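Local coordinates for protein putative polyketide cyclase SMa1630 (Sinorhizobium meliloti 1021, PDB 4U13) that is of unproven function but, as a SnoaL-like member of the NTF2 clan, may act as a polyketide cyclase or a related small-molecule enzyme, at residues Met12-Asp17 and Tyr94-Lys99; Asn20-Leu25 and Ala47-Trp52; Ser26-Pro31 and Gly101-Leu106; Tyr61-Leu66 and Ala79-Arg84. One frame throughout, in Å; residues are numbered along the deposited sequence.

Contact 1 (Met12-Asp17 and Tyr94-Lys99); sequences MYFDAD and YSFTIK
Tyr13 and Phe96 form a T-shaped (edge-to-face) pair: the edge of Phe96 points at the face of Tyr13, with centroids 5.5 Å apart and planes at 70°. CE2 of Phe96 does the touching, 3.9 Å from Tyr13 CG. Tyr13 swings off helix 12-17 toward strand 94-99 because its CG stands anti to the main-chain nitrogen (chi1 178°). Phe14 fills the other part of this aromatic cluster, turned obliquely to both strand rings; its CZ lies over one face of Tyr94, 3.9 Å from Tyr94 CD2, and its CE2 is 3.8 Å from Phe96 CZ. No direct hydrogen bond joins the segments. Instead one water gathers three polar ends: it donates to Asp17 OD2 at 2.6 Å and bonds to Tyr13 OH at 2.8 Å and Tyr94 OH at 2.9 Å. A leucine in place of Tyr13 would probably leave the water without one of its three partners and the Phe96 edge without an aromatic face. The cluster is buried between helix 8-19 and the sheet, where Phe14 also touches Pro65 and Val77 and Phe96 meets Ile103 and Leu106.

Contact 2 (Asn20-Leu25 and Ala47-Trp52); sequences NDTDAL and AILRWW
Trp52 gives its indole NE1 to Asp17 OD1 of helix 8-19, an oxygen that Tyr61 OH also holds weakly; the rest of the ring packs against residues 20-25. Leu25 sits over the indole of Trp52, its CG 4.1 Å from the centroid of the five-membered ring and 12° off the normal, a CH-pi contact. The far rim meets backbone, with Trp52 CH2 3.7 Å from Asn20 C near the ring plane. Thr22 OG1 also comes to this edge, 3.3 Å from CZ3 of Trp52, while its methyl CG2 reaches across to Leu49 CD2 at 3.8 Å. With CG opposite the main-chain nitrogen (chi1 -180°), Trp52 extends its indole from helix 47-52 to this turn. Were Trp52 replaced by alanine, a gap would probably open beneath Leu25 and beside Asn20, and Asp17 OD1 would lose the indole N-H. The turn is itself tied down: Asp21 OD1 accepts from Ala24 N at 3.2 Å, the donor lying above the carboxylate plane. Asn20, with positive phi, closes helix 8-19 in a Schellman motif, and Asp21 follows as N-cap of helix 22-26, a tight turn between two helices, packed on the long helix 44-59 of this SnoaL-like fold.

Contact 3 (Ser26-Pro31 and Gly101-Leu106); sequences SETFAP and GRIARL
Phe29 and Ile103 are paired in a single parallel beta bridge, tied by two backbone hydrogen bonds: Ile103 N to Thr28 O at 3.1 Å, and Ala30 N to Ile103 O at 2.8 Å, the latter nearly straight at 177°. Both side chains leave on the same face of the sheet, where Phe29 CE1 lies 3.8 Å from Ile103 CG2; Leu106 CB comes to the edge of the same ring, 4.5 Å from Phe29 CE1. The short strand 29-30 thus adds to the start of strand 102-108, which a classic beta bulge interrupts: Ala104 and Arg105 both face Thr97 of strand 90-99. On the helix side, Phe29 and Ile103 meet Tyr13 and Ile9 of helix 8-19, respectively. On the solvent-exposed side, Arg102, bent at chi2 and chi3, lays its guanidinium face over the carbonyl of Glu27, with CZ 3.1 Å from Glu27 O. The angles are too poor for hydrogen bonds, and the Glu27 carboxylate is not in contact with it. Arg102 CB also packs against Ala30, 4.2 Å from Ala30 CB.

Contact 4 (Tyr61-Leu66 and Ala79-Arg84); sequences YVAEPL and AKVSGR
Glu64 and Lys80 each hold CG anti to the backbone N (chi1 162° and -168°), which runs the two side chains alongside each other, both leaving the sheet in one direction. Glu64 continues extended, whereas Lys80 bends at chi3 (77°) and brings its ammonium round to the carboxylate. The salt bridge, Lys80 NZ to Glu64 OE1, measures 3.2 Å, the ammonium coming in nearly in line with the C-O bond. Each charge has a second partner across the dimer: OE2 of Glu64 accepts from Ser3 N of the second subunit, and Lys80 NZ bonds to Gln2 OE1 of that subunit. Beside this pair Leu66 CD1 rests 4.0 Å from Lys80 CB. The two strands, 62-71 and 74-82, form an antiparallel beta hairpin in which 62-71 is the outermost strand of the sheet within the chain. Four backbone hydrogen bonds join residues 62-64 to 80-82, among them Val62 N to Ser82 O and Glu64 N to Lys80 O, both 2.9 Å; between these hydrogen-bonded pairs, Ala63 faces Val81 in a non-hydrogen-bonded pair. On the face of Ala63, Pro65, Ala79 and Val81, Ala63 CB is 4.4 Å from Val81 CG2, and Tyr94 packs on both Ala63 and Ala79. Ahead of the strand, Tyr61 CB touches Val81 CG1 at 4.3 Å, while its ring heads off toward helix 44-59, where it packs on Trp52 and makes a cation-pi contact with Lys56.

In the fold
Contact 1 sits near the chain's centre, with contacts 3, 2 and 4 about 8, 12 and 14 Å from it between centres. Contacts 3 and 4 lie on opposite sides of that centre, about 21 Å apart between centres, yet reach the same mixed sheet; strand 90-99 of contact 1 runs between strands 102-108 and 74-82. Along the chain, contact 2 closes before contact 4 opens, both nest inside the loop closed by contact 1, and contact 3 crosses contacts 1 and 2. Asp17 links contact 1 to contacts 2 and 4. Helices 8-19 and 44-59 are thus joined to a curved sheet, consistent with the cone-like fold of the NTF2 clan. The hairpin of contact 4 meets the second subunit.

Contact 1 (Met12-Asp17 and Tyr94-Lys99)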
loop_
_atom_site.group_PDB
_atom_site.type_symbol
_atom_site.label_atom_id
_atom_site.label_comp_id
_atom_site.label_asym_id
_atom_site.label_seq_id
_atom_site.Cartn_x
_atom_site.Cartn_y
_atom_site.Cartn_z
HETATM N N MSE A 12 -5.047 -7.913 3.616
HETATM C CA MSE A 12 -4.244 -8.756 2.749
HETATM C C MSE A 12 -4.691 -8.646 1.302
HETATM O O MSE A 12 -3.858 -8.590 0.411
HETATM C CB MSE A 12 -4.371 -10.180 3.278
HETATM C CG MSE A 12 -3.402 -11.170 2.609
HETATM SE SE MSE A 12 -3.683 -13.056 3.280
HETATM C CE MSE A 12 -3.422 -12.663 5.227
ATOM N N TYR A 13 -6.005 -8.618 1.066
ATOM C CA TYR A 13 -6.544 -8.353 -0.243
ATOM C C TYR A 13 -5.944 -7.094 -0.873
ATOM O O TYR A 13 -5.358 -7.158 -1.952
ATOM C CB TYR A 13 -8.077 -8.278 -0.219
ATOM C CG TYR A 13 -8.599 -7.964 -1.579
ATOM C CD1 TYR A 13 -8.813 -8.964 -2.506
ATOM C CD2 TYR A 13 -8.727 -6.659 -1.984
ATOM C CE1 TYR A 13 -9.206 -8.667 -3.790
ATOM C CE2 TYR A 13 -9.104 -6.328 -3.273
ATOM C CZ TYR A 13 -9.343 -7.341 -4.167
ATOM O OH TYR A 13 -9.735 -7.018 -5.465
ATOM N N PHE A 14 -6.016 -5.964 -0.188
ATOM C CA PHE A 14 -5.571 -4.700 -0.776
ATOM C C PHE A 14 -4.077 -4.598 -0.913
ATOM O O PHE A 14 -3.597 -3.960 -1.844
ATOM C CB PHE A 14 -6.076 -3.517 0.042
ATOM C CG PHE A 14 -7.536 -3.250 -0.180
ATOM C CD1 PHE A 14 -7.958 -2.747 -1.373
ATOM C CD2 PHE A 14 -8.474 -3.574 0.769
ATOM C CE1 PHE A 14 -9.298 -2.507 -1.599
ATOM C CE2 PHE A 14 -9.794 -3.328 0.569
ATOM C CZ PHE A 14 -10.216 -2.825 -0.652
ATOM N N ASP A 15 -3.327 -5.248 -0.029
ATOM C CA ASP A 15 -1.826 -5.243 -0.108
ATOM C C ASP A 15 -1.354 -6.016 -1.333
ATOM O O ASP A 15 -0.405 -5.611 -2.077
ATOM C CB ASP A 15 -1.190 -5.904 1.114
ATOM C CG ASP A 15 -1.226 -5.010 2.391
ATOM O OD1 ASP A 15 -1.127 -3.770 2.278
ATOM O OD2 ASP A 15 -1.322 -5.549 3.525
ATOM N N ALA A 16 -2.061 -7.102 -1.553
ATOM C CA ALA A 16 -1.772 -7.979 -2.674
ATOM C C ALA A 16 -2.233 -7.414 -4.005
ATOM O O ALA A 16 -1.507 -7.494 -4.984
ATOM C CB ALA A 16 -2.436 -9.328 -2.442
ATOM N N ASP A 17 -3.445 -6.866 -4.021
ATOM C CA ASP A 17 -3.938 -6.134 -5.153
ATOM C C ASP A 17 -2.918 -5.056 -5.514
ATOM O O ASP A 17 -2.436 -4.939 -6.606
ATOM C CB ASP A 17 -5.282 -5.503 -4.786
ATOM C CG ASP A 17 -5.981 -4.850 -5.960
ATOM O OD1 ASP A 17 -5.731 -5.262 -7.100
ATOM O OD2 ASP A 17 -6.838 -3.953 -5.748
ATOM N N TYR A 94 -16.474 -1.803 -1.656
ATOM C CA TYR A 94 -16.115 -3.219 -1.639
ATOM C C TYR A 94 -16.762 -3.917 -0.423
ATOM O O TYR A 94 -16.375 -3.644 0.716
ATOM C CB TYR A 94 -14.585 -3.352 -1.540
ATOM C CG TYR A 94 -13.771 -3.106 -2.818
ATOM C CD1 TYR A 94 -13.876 -1.898 -3.546
ATOM C CD2 TYR A 94 -12.877 -4.073 -3.280
ATOM C CE1 TYR A 94 -13.127 -1.670 -4.703
ATOM C CE2 TYR A 94 -12.111 -3.863 -4.427
ATOM C CZ TYR A 94 -12.230 -2.659 -5.137
ATOM O OH TYR A 94 -11.454 -2.460 -6.259
ATOM N N SER A 95 -17.723 -4.805 -0.663
ATOM C CA SER A 95 -18.359 -5.557 0.426
ATOM C C SER A 95 -17.823 -6.940 0.519
ATOM O O SER A 95 -18.069 -7.756 -0.327
ATOM C CB SER A 95 -19.882 -5.657 0.238
ATOM O OG SER A 95 -20.435 -4.358 0.211
ATOM N N PHE A 96 -17.122 -7.211 1.585
ATOM C CA PHE A 96 -16.454 -8.488 1.752
ATOM C C PHE A 96 -17.228 -9.340 2.748
ATOM O O PHE A 96 -17.610 -8.851 3.809
ATOM C CB PHE A 96 -15.087 -8.279 2.386
ATOM C CG PHE A 96 -14.058 -7.590 1.513
ATOM C CD1 PHE A 96 -13.993 -6.178 1.458
ATOM C CD2 PHE A 96 -13.066 -8.328 0.850
ATOM C CE1 PHE A 96 -13.006 -5.538 0.701
ATOM C CE2 PHE A 96 -12.065 -7.699 0.128
ATOM C CZ PHE A 96 -12.044 -6.305 0.039
ATOM N N THR A 97 -17.407 -10.616 2.439
ATOM C CA THR A 97 -17.918 -11.584 3.391
ATOM C C THR A 97 -16.821 -12.558 3.709
ATOM O O THR A 97 -16.222 -13.162 2.821
ATOM C CB THR A 97 -19.131 -12.341 2.844
ATOM O OG1 THR A 97 -20.080 -11.377 2.359
ATOM C CG2 THR A 97 -19.775 -13.175 3.916
ATOM N N ILE A 98 -16.634 -12.729 5.003
ATOM C CA ILE A 98 -15.544 -13.453 5.606
ATOM C C ILE A 98 -16.112 -14.712 6.265
ATOM O O ILE A 98 -16.913 -14.594 7.169
ATOM C CB ILE A 98 -14.928 -12.622 6.758
ATOM C CG1 ILE A 98 -14.617 -11.188 6.316
ATOM C CG2 ILE A 98 -13.676 -13.282 7.295
ATOM C CD1 ILE A 98 -13.629 -11.116 5.174
ATOM N N LYS A 99 -15.723 -15.895 5.803
ATOM C CA LYS A 99 -16.073 -17.141 6.469
ATOM C C LYS A 99 -14.762 -17.824 6.743
ATOM O O LYS A 99 -14.052 -18.190 5.806
ATOM C CB LYS A 99 -16.973 -18.020 5.589
HETATM O O HOH W 1 -9.313 -4.398 -6.416
#

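Contact 2 (Asn20-Leu25 and Ala47-Trp52)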
loop_
_atom_site.group_PDB
_atom_site.type_symbol
_atom_site.label_atom_id
_atom_site.label_comp_id
_atom_site.label_asym_id
_atom_site.label_seq_id
_atom_site.Cartn_x
_atom_site.Cartn_y
_atom_site.Cartn_z
ATOM N N ASN A 20 0.609 -6.267 -6.850
ATOM C CA ASN A 20 0.479 -7.238 -7.920
ATOM C C ASN A 20 0.963 -8.602 -7.456
ATOM O O ASN A 20 1.703 -9.218 -8.131
ATOM C CB ASN A 20 1.264 -6.830 -9.182
ATOM C CG ASN A 20 0.753 -5.543 -9.827
ATOM O OD1 ASN A 20 -0.434 -5.280 -9.839
ATOM N ND2 ASN A 20 1.647 -4.733 -10.338
ATOM N N ASP A 21 0.531 -9.060 -6.293
ATOM C CA ASP A 21 1.059 -10.306 -5.746
ATOM C C ASP A 21 0.056 -11.451 -5.920
ATOM O O ASP A 21 -0.729 -11.747 -5.046
ATOM C CB ASP A 21 1.435 -10.086 -4.282
ATOM C CG ASP A 21 2.075 -11.316 -3.649
ATOM O OD1 ASP A 21 2.051 -12.428 -4.279
ATOM O OD2 ASP A 21 2.568 -11.158 -2.488
ATOM N N THR A 22 0.114 -12.092 -7.060
ATOM C CA THR A 22 -0.709 -13.276 -7.350
ATOM C C THR A 22 -0.809 -14.406 -6.307
ATOM O O THR A 22 -1.893 -14.904 -6.049
ATOM C CB THR A 22 -0.227 -13.883 -8.662
ATOM O OG1 THR A 22 -0.257 -12.846 -9.645
ATOM C CG2 THR A 22 -1.133 -15.000 -9.124
ATOM N N ASP A 23 0.291 -14.819 -5.705
ATOM C CA ASP A 23 0.213 -15.847 -4.656
ATOM C C ASP A 23 -0.599 -15.426 -3.492
ATOM O O ASP A 23 -1.447 -16.179 -3.017
ATOM C CB ASP A 23 1.591 -16.198 -4.128
ATOM C CG ASP A 23 2.357 -16.990 -5.111
ATOM O OD1 ASP A 23 1.814 -18.006 -5.597
ATOM O OD2 ASP A 23 3.484 -16.590 -5.435
ATOM N N ALA A 24 -0.317 -14.221 -3.013
ATOM C CA ALA A 24 -0.953 -13.738 -1.804
ATOM C C ALA A 24 -2.444 -13.575 -2.084
ATOM O O ALA A 24 -3.312 -13.999 -1.299
ATOM C CB ALA A 24 -0.302 -12.436 -1.369
ATOM N N LEU A 25 -2.742 -12.999 -3.234
ATOM C CA LEU A 25 -4.131 -12.830 -3.684
ATOM C C LEU A 25 -4.889 -14.163 -3.776
ATOM O O LEU A 25 -5.998 -14.258 -3.327
ATOM C CB LEU A 25 -4.137 -12.145 -5.036
ATOM C CG LEU A 25 -5.381 -11.434 -5.576
ATOM C CD1 LEU A 25 -6.431 -12.401 -6.130
ATOM C CD2 LEU A 25 -5.994 -10.459 -4.589
ATOM N N ALA A 47 -11.498 -18.455 -11.741
ATOM C CA ALA A 47 -12.191 -17.309 -12.354
ATOM C C ALA A 47 -11.780 -15.994 -11.664
ATOM O O ALA A 47 -11.675 -14.948 -12.298
ATOM C CB ALA A 47 -13.711 -17.482 -12.269
ATOM N N ILE A 48 -11.601 -16.034 -10.353
ATOM C CA ILE A 48 -11.257 -14.826 -9.683
ATOM C C ILE A 48 -9.877 -14.321 -10.155
ATOM O O ILE A 48 -9.675 -13.099 -10.420
ATOM C CB ILE A 48 -11.341 -15.028 -8.173
ATOM C CG1 ILE A 48 -12.806 -15.179 -7.731
ATOM C CG2 ILE A 48 -10.767 -13.838 -7.448
ATOM C CD1 ILE A 48 -12.971 -15.644 -6.300
ATOM N N LEU A 49 -8.916 -15.233 -10.253
ATOM C CA LEU A 49 -7.601 -14.841 -10.741
ATOM C C LEU A 49 -7.670 -14.293 -12.153
ATOM O O LEU A 49 -6.922 -13.369 -12.520
ATOM C CB LEU A 49 -6.615 -16.002 -10.687
ATOM C CG LEU A 49 -5.865 -16.250 -9.386
ATOM C CD1 LEU A 49 -5.094 -17.547 -9.494
ATOM C CD2 LEU A 49 -4.896 -15.112 -9.084
ATOM N N ARG A 50 -8.520 -14.896 -12.979
ATOM C CA ARG A 50 -8.645 -14.452 -14.381
ATOM C C ARG A 50 -9.156 -13.048 -14.389
ATOM O O ARG A 50 -8.656 -12.200 -15.106
ATOM C CB ARG A 50 -9.573 -15.362 -15.202
ATOM C CG ARG A 50 -8.928 -16.721 -15.531
ATOM C CD ARG A 50 -9.614 -17.507 -16.650
ATOM N NE ARG A 50 -11.062 -17.578 -16.528
ATOM C CZ ARG A 50 -11.881 -18.001 -17.485
ATOM N NH1 ARG A 50 -13.198 -18.003 -17.256
ATOM N NH2 ARG A 50 -11.399 -18.414 -18.664
ATOM N N TRP A 51 -10.132 -12.820 -13.534
ATOM C CA TRP A 51 -10.765 -11.567 -13.449
ATOM C C TRP A 51 -9.779 -10.476 -13.009
ATOM O O TRP A 51 -9.788 -9.365 -13.597
ATOM C CB TRP A 51 -11.890 -11.669 -12.458
ATOM C CG TRP A 51 -12.328 -10.324 -11.907
ATOM C CD1 TRP A 51 -13.095 -9.387 -12.539
ATOM C CD2 TRP A 51 -12.034 -9.810 -10.620
ATOM N NE1 TRP A 51 -13.288 -8.293 -11.710
ATOM C CE2 TRP A 51 -12.648 -8.527 -10.524
ATOM C CE3 TRP A 51 -11.295 -10.287 -9.534
ATOM C CZ2 TRP A 51 -12.575 -7.741 -9.365
ATOM C CZ3 TRP A 51 -11.180 -9.477 -8.383
ATOM C CH2 TRP A 51 -11.822 -8.229 -8.311
ATOM N N TRP A 52 -8.971 -10.792 -11.983
ATOM C CA TRP A 52 -8.009 -9.859 -11.412
ATOM C C TRP A 52 -6.899 -9.506 -12.417
ATOM O O TRP A 52 -6.517 -8.328 -12.589
ATOM C CB TRP A 52 -7.452 -10.460 -10.119
ATOM C CG TRP A 52 -6.456 -9.619 -9.410
ATOM C CD1 TRP A 52 -6.696 -8.513 -8.666
ATOM C CD2 TRP A 52 -5.058 -9.862 -9.316
ATOM N NE1 TRP A 52 -5.535 -8.028 -8.149
ATOM C CE2 TRP A 52 -4.508 -8.833 -8.527
ATOM C CE3 TRP A 52 -4.203 -10.848 -9.845
ATOM C CZ2 TRP A 52 -3.139 -8.751 -8.249
ATOM C CZ3 TRP A 52 -2.848 -10.762 -9.580
ATOM C CH2 TRP A 52 -2.328 -9.722 -8.767
#

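Contact 3 (Ser26-Pro31 and Gly101-Leu106)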
loop_
_atom_site.group_PDB
_atom_site.type_symbol
_atom_site.label_atom_id
_atom_site.label_comp_id
_atom_site.label_asym_id
_atom_site.label_seq_id
_atom_site.Cartn_x
_atom_site.Cartn_y
_atom_site.Cartn_z
ATOM N N SER A 26 -4.296 -15.185 -4.371
ATOM C CA SER A 26 -4.959 -16.474 -4.507
ATOM C C SER A 26 -5.283 -17.094 -3.139
ATOM O O SER A 26 -6.357 -17.647 -2.957
ATOM C CB SER A 26 -4.091 -17.430 -5.328
ATOM O OG SER A 26 -2.991 -17.902 -4.563
ATOM N N GLU A 27 -4.376 -16.950 -2.182
ATOM C CA GLU A 27 -4.530 -17.530 -0.833
ATOM C C GLU A 27 -5.524 -16.701 0.050
ATOM O O GLU A 27 -5.828 -17.061 1.176
ATOM C CB GLU A 27 -3.116 -17.811 -0.170
ATOM C CG GLU A 27 -2.210 -16.611 0.212
ATOM C CD GLU A 27 -0.676 -16.895 0.203
ATOM O OE1 GLU A 27 -0.176 -17.511 -0.772
ATOM O OE2 GLU A 27 0.056 -16.454 1.143
ATOM N N THR A 28 -6.074 -15.618 -0.497
ATOM C CA THR A 28 -6.965 -14.728 0.232
ATOM C C THR A 28 -8.429 -15.185 0.223
ATOM O O THR A 28 -9.172 -14.929 1.170
ATOM C CB THR A 28 -6.792 -13.311 -0.344
ATOM O OG1 THR A 28 -5.764 -12.645 0.373
ATOM C CG2 THR A 28 -7.981 -12.502 -0.242
ATOM N N PHE A 29 -8.840 -15.876 -0.836
ATOM C CA PHE A 29 -10.213 -16.334 -1.047
ATOM C C PHE A 29 -10.454 -17.788 -0.728
ATOM O O PHE A 29 -9.590 -18.610 -0.914
ATOM C CB PHE A 29 -10.550 -16.180 -2.495
ATOM C CG PHE A 29 -10.669 -14.775 -2.930
ATOM C CD1 PHE A 29 -11.901 -14.112 -2.815
ATOM C CD2 PHE A 29 -9.584 -14.107 -3.481
ATOM C CE1 PHE A 29 -12.050 -12.807 -3.251
ATOM C CE2 PHE A 29 -9.724 -12.791 -3.912
ATOM C CZ PHE A 29 -10.958 -12.137 -3.786
ATOM N N ALA A 30 -11.661 -18.088 -0.265
ATOM C CA ALA A 30 -12.102 -19.459 -0.018
ATOM C C ALA A 30 -12.152 -20.149 -1.357
ATOM O O ALA A 30 -12.357 -19.484 -2.361
ATOM C CB ALA A 30 -13.501 -19.453 0.591
ATOM N N PRO A 31 -11.994 -21.478 -1.387
ATOM C CA PRO A 31 -12.043 -22.172 -2.691
ATOM C C PRO A 31 -13.380 -21.960 -3.459
ATOM O O PRO A 31 -13.392 -21.873 -4.714
ATOM C CB PRO A 31 -11.856 -23.646 -2.303
ATOM C CG PRO A 31 -11.270 -23.634 -0.923
ATOM C CD PRO A 31 -11.823 -22.415 -0.262
ATOM N N GLY A 101 -11.663 -16.883 8.289
ATOM C CA GLY A 101 -10.381 -16.259 7.980
ATOM C C GLY A 101 -10.048 -16.191 6.498
ATOM O O GLY A 101 -8.899 -15.958 6.159
ATOM N N ARG A 102 -11.037 -16.451 5.634
ATOM C CA ARG A 102 -10.928 -16.267 4.194
ATOM C C ARG A 102 -12.073 -15.427 3.695
ATOM O O ARG A 102 -13.023 -15.156 4.393
ATOM C CB ARG A 102 -10.994 -17.600 3.443
ATOM C CG ARG A 102 -9.873 -18.578 3.742
ATOM C CD ARG A 102 -8.767 -18.578 2.698
ATOM N NE ARG A 102 -7.474 -18.872 3.317
ATOM C CZ ARG A 102 -6.503 -19.616 2.784
ATOM N NH1 ARG A 102 -6.634 -20.180 1.586
ATOM N NH2 ARG A 102 -5.380 -19.788 3.470
ATOM N N ILE A 103 -11.999 -15.033 2.444
ATOM C CA ILE A 103 -13.097 -14.297 1.861
ATOM C C ILE A 103 -14.014 -15.274 1.134
ATOM O O ILE A 103 -13.546 -16.029 0.254
ATOM C CB ILE A 103 -12.542 -13.191 0.943
ATOM C CG1 ILE A 103 -11.747 -12.195 1.782
ATOM C CG2 ILE A 103 -13.633 -12.470 0.169
ATOM C CD1 ILE A 103 -10.851 -11.346 0.927
ATOM N N ALA A 104 -15.304 -15.260 1.497
ATOM C CA ALA A 104 -16.300 -16.112 0.835
ATOM C C ALA A 104 -16.981 -15.368 -0.255
ATOM O O ALA A 104 -17.461 -15.972 -1.199
ATOM C CB ALA A 104 -17.332 -16.574 1.823
ATOM N N ARG A 105 -17.004 -14.044 -0.153
ATOM C CA ARG A 105 -17.673 -13.244 -1.162
ATOM C C ARG A 105 -17.173 -11.801 -1.169
ATOM O O ARG A 105 -16.849 -11.241 -0.140
ATOM C CB ARG A 105 -19.180 -13.247 -0.926
ATOM C CG ARG A 105 -19.949 -12.573 -2.048
ATOM C CD ARG A 105 -21.414 -12.270 -1.729
ATOM N NE ARG A 105 -22.282 -13.231 -2.404
ATOM C CZ ARG A 105 -22.778 -13.112 -3.639
ATOM N NH1 ARG A 105 -23.534 -14.102 -4.123
ATOM N NH2 ARG A 105 -22.544 -12.034 -4.390
ATOM N N LEU A 106 -17.110 -11.212 -2.356
ATOM C CA LEU A 106 -16.736 -9.832 -2.510
ATOM C C LEU A 106 -17.602 -9.249 -3.592
ATOM O O LEU A 106 -17.520 -9.702 -4.686
ATOM C CB LEU A 106 -15.276 -9.744 -2.935
ATOM C CG LEU A 106 -14.867 -8.346 -3.399
ATOM C CD1 LEU A 106 -15.196 -7.306 -2.354
ATOM C CD2 LEU A 106 -13.393 -8.248 -3.741
#

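Contact 4 (Tyr61-Leu66 and Ala79-Arg84)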
loop_
_atom_site.group_PDB
_atom_site.type_symbol
_atom_site.label_atom_id
_atom_site.label_comp_id
_atom_site.label_asym_id
_atom_site.label_seq_id
_atom_site.Cartn_x
_atom_site.Cartn_y
_atom_site.Cartn_z
ATOM N N TYR A 61 -4.903 -0.185 -12.534
ATOM C CA TYR A 61 -5.550 0.641 -11.507
ATOM C C TYR A 61 -4.844 0.566 -10.164
ATOM O O TYR A 61 -4.184 -0.396 -9.868
ATOM C CB TYR A 61 -6.999 0.188 -11.279
ATOM C CG TYR A 61 -7.094 -1.247 -10.747
ATOM C CD1 TYR A 61 -7.154 -2.329 -11.617
ATOM C CD2 TYR A 61 -7.099 -1.502 -9.385
ATOM C CE1 TYR A 61 -7.212 -3.613 -11.148
ATOM C CE2 TYR A 61 -7.198 -2.804 -8.892
ATOM C CZ TYR A 61 -7.232 -3.879 -9.776
ATOM O OH TYR A 61 -7.328 -5.210 -9.318
ATOM N N VAL A 62 -5.103 1.572 -9.344
ATOM C CA VAL A 62 -4.812 1.581 -7.941
ATOM C C VAL A 62 -6.180 1.687 -7.161
ATOM O O VAL A 62 -6.947 2.601 -7.403
ATOM C CB VAL A 62 -3.860 2.794 -7.683
ATOM C CG1 VAL A 62 -3.824 3.256 -6.221
ATOM C CG2 VAL A 62 -2.437 2.498 -8.171
ATOM N N ALA A 63 -6.472 0.748 -6.247
ATOM C CA ALA A 63 -7.562 0.834 -5.273
ATOM C C ALA A 63 -7.029 1.227 -3.915
ATOM O O ALA A 63 -6.246 0.523 -3.332
ATOM C CB ALA A 63 -8.286 -0.485 -5.145
ATOM N N GLU A 64 -7.475 2.358 -3.380
ATOM C CA GLU A 64 -6.942 2.874 -2.140
ATOM C C GLU A 64 -8.078 2.925 -1.097
ATOM O O GLU A 64 -8.959 3.750 -1.233
ATOM C CB GLU A 64 -6.345 4.257 -2.416
ATOM C CG GLU A 64 -6.124 5.115 -1.177
ATOM C CD GLU A 64 -5.668 6.534 -1.497
ATOM O OE1 GLU A 64 -5.960 7.080 -2.611
ATOM O OE2 GLU A 64 -5.051 7.129 -0.584
ATOM N N PRO A 65 -8.073 2.037 -0.077
ATOM C CA PRO A 65 -9.130 2.129 0.924
ATOM C C PRO A 65 -9.159 3.502 1.624
ATOM O O PRO A 65 -8.104 4.045 1.955
ATOM C CB PRO A 65 -8.776 1.044 1.919
ATOM C CG PRO A 65 -7.808 0.156 1.209
ATOM C CD PRO A 65 -7.081 1.003 0.254
ATOM N N LEU A 66 -10.362 4.072 1.775
ATOM C CA LEU A 66 -10.550 5.381 2.389
ATOM C C LEU A 66 -11.271 5.329 3.737
ATOM O O LEU A 66 -11.062 6.187 4.554
ATOM C CB LEU A 66 -11.402 6.270 1.486
ATOM C CG LEU A 66 -10.829 6.606 0.112
ATOM C CD1 LEU A 66 -11.797 7.531 -0.629
ATOM C CD2 LEU A 66 -9.433 7.217 0.248
ATOM N N ALA A 79 -13.406 2.544 -1.485
ATOM C CA ALA A 79 -12.078 2.669 -2.025
ATOM C C ALA A 79 -12.013 3.567 -3.248
ATOM O O ALA A 79 -12.894 3.545 -4.114
ATOM C CB ALA A 79 -11.495 1.285 -2.292
ATOM N N LYS A 80 -10.991 4.409 -3.299
ATOM C CA LYS A 80 -10.827 5.282 -4.440
ATOM C C LYS A 80 -10.095 4.453 -5.464
ATOM O O LYS A 80 -9.053 3.881 -5.202
ATOM C CB LYS A 80 -10.068 6.546 -4.112
ATOM C CG LYS A 80 -10.164 7.553 -5.257
ATOM C CD LYS A 80 -9.314 8.805 -5.018
ATOM C CE LYS A 80 -7.845 8.532 -5.287
ATOM N NZ LYS A 80 -6.972 9.441 -4.492
ATOM N N VAL A 81 -10.697 4.332 -6.620
ATOM C CA VAL A 81 -10.101 3.584 -7.726
ATOM C C VAL A 81 -9.651 4.557 -8.802
ATOM O O VAL A 81 -10.405 5.395 -9.251
ATOM C CB VAL A 81 -11.097 2.576 -8.299
ATOM C CG1 VAL A 81 -10.455 1.807 -9.394
ATOM C CG2 VAL A 81 -11.546 1.679 -7.160
ATOM N N SER A 82 -8.431 4.392 -9.257
ATOM C CA SER A 82 -7.802 5.373 -10.078
ATOM C C SER A 82 -7.118 4.598 -11.189
ATOM O O SER A 82 -6.493 3.575 -10.918
ATOM C CB SER A 82 -6.764 6.063 -9.178
ATOM O OG SER A 82 -6.285 7.239 -9.767
ATOM N N GLY A 83 -7.183 5.082 -12.428
ATOM C CA GLY A 83 -6.421 4.430 -13.530
ATOM C C GLY A 83 -6.796 4.854 -14.940
ATOM O O GLY A 83 -7.450 5.882 -15.136
ATOM N N ARG A 84 -6.370 4.048 -15.900
ATOM C CA ARG A 84 -6.624 4.263 -17.316
ATOM C C ARG A 84 -7.990 3.612 -17.676
ATOM O O ARG A 84 -8.068 2.481 -18.145
ATOM C CB ARG A 84 -5.455 3.714 -18.186
ATOM C CG ARG A 84 -5.587 3.972 -19.705
ATOM C CD ARG A 84 -4.587 3.217 -20.643
ATOM N NE ARG A 84 -4.433 1.778 -20.299
ATOM C CZ ARG A 84 -3.550 1.267 -19.417
ATOM N NH1 ARG A 84 -3.527 -0.046 -19.170
ATOM N NH2 ARG A 84 -2.685 2.057 -18.768
#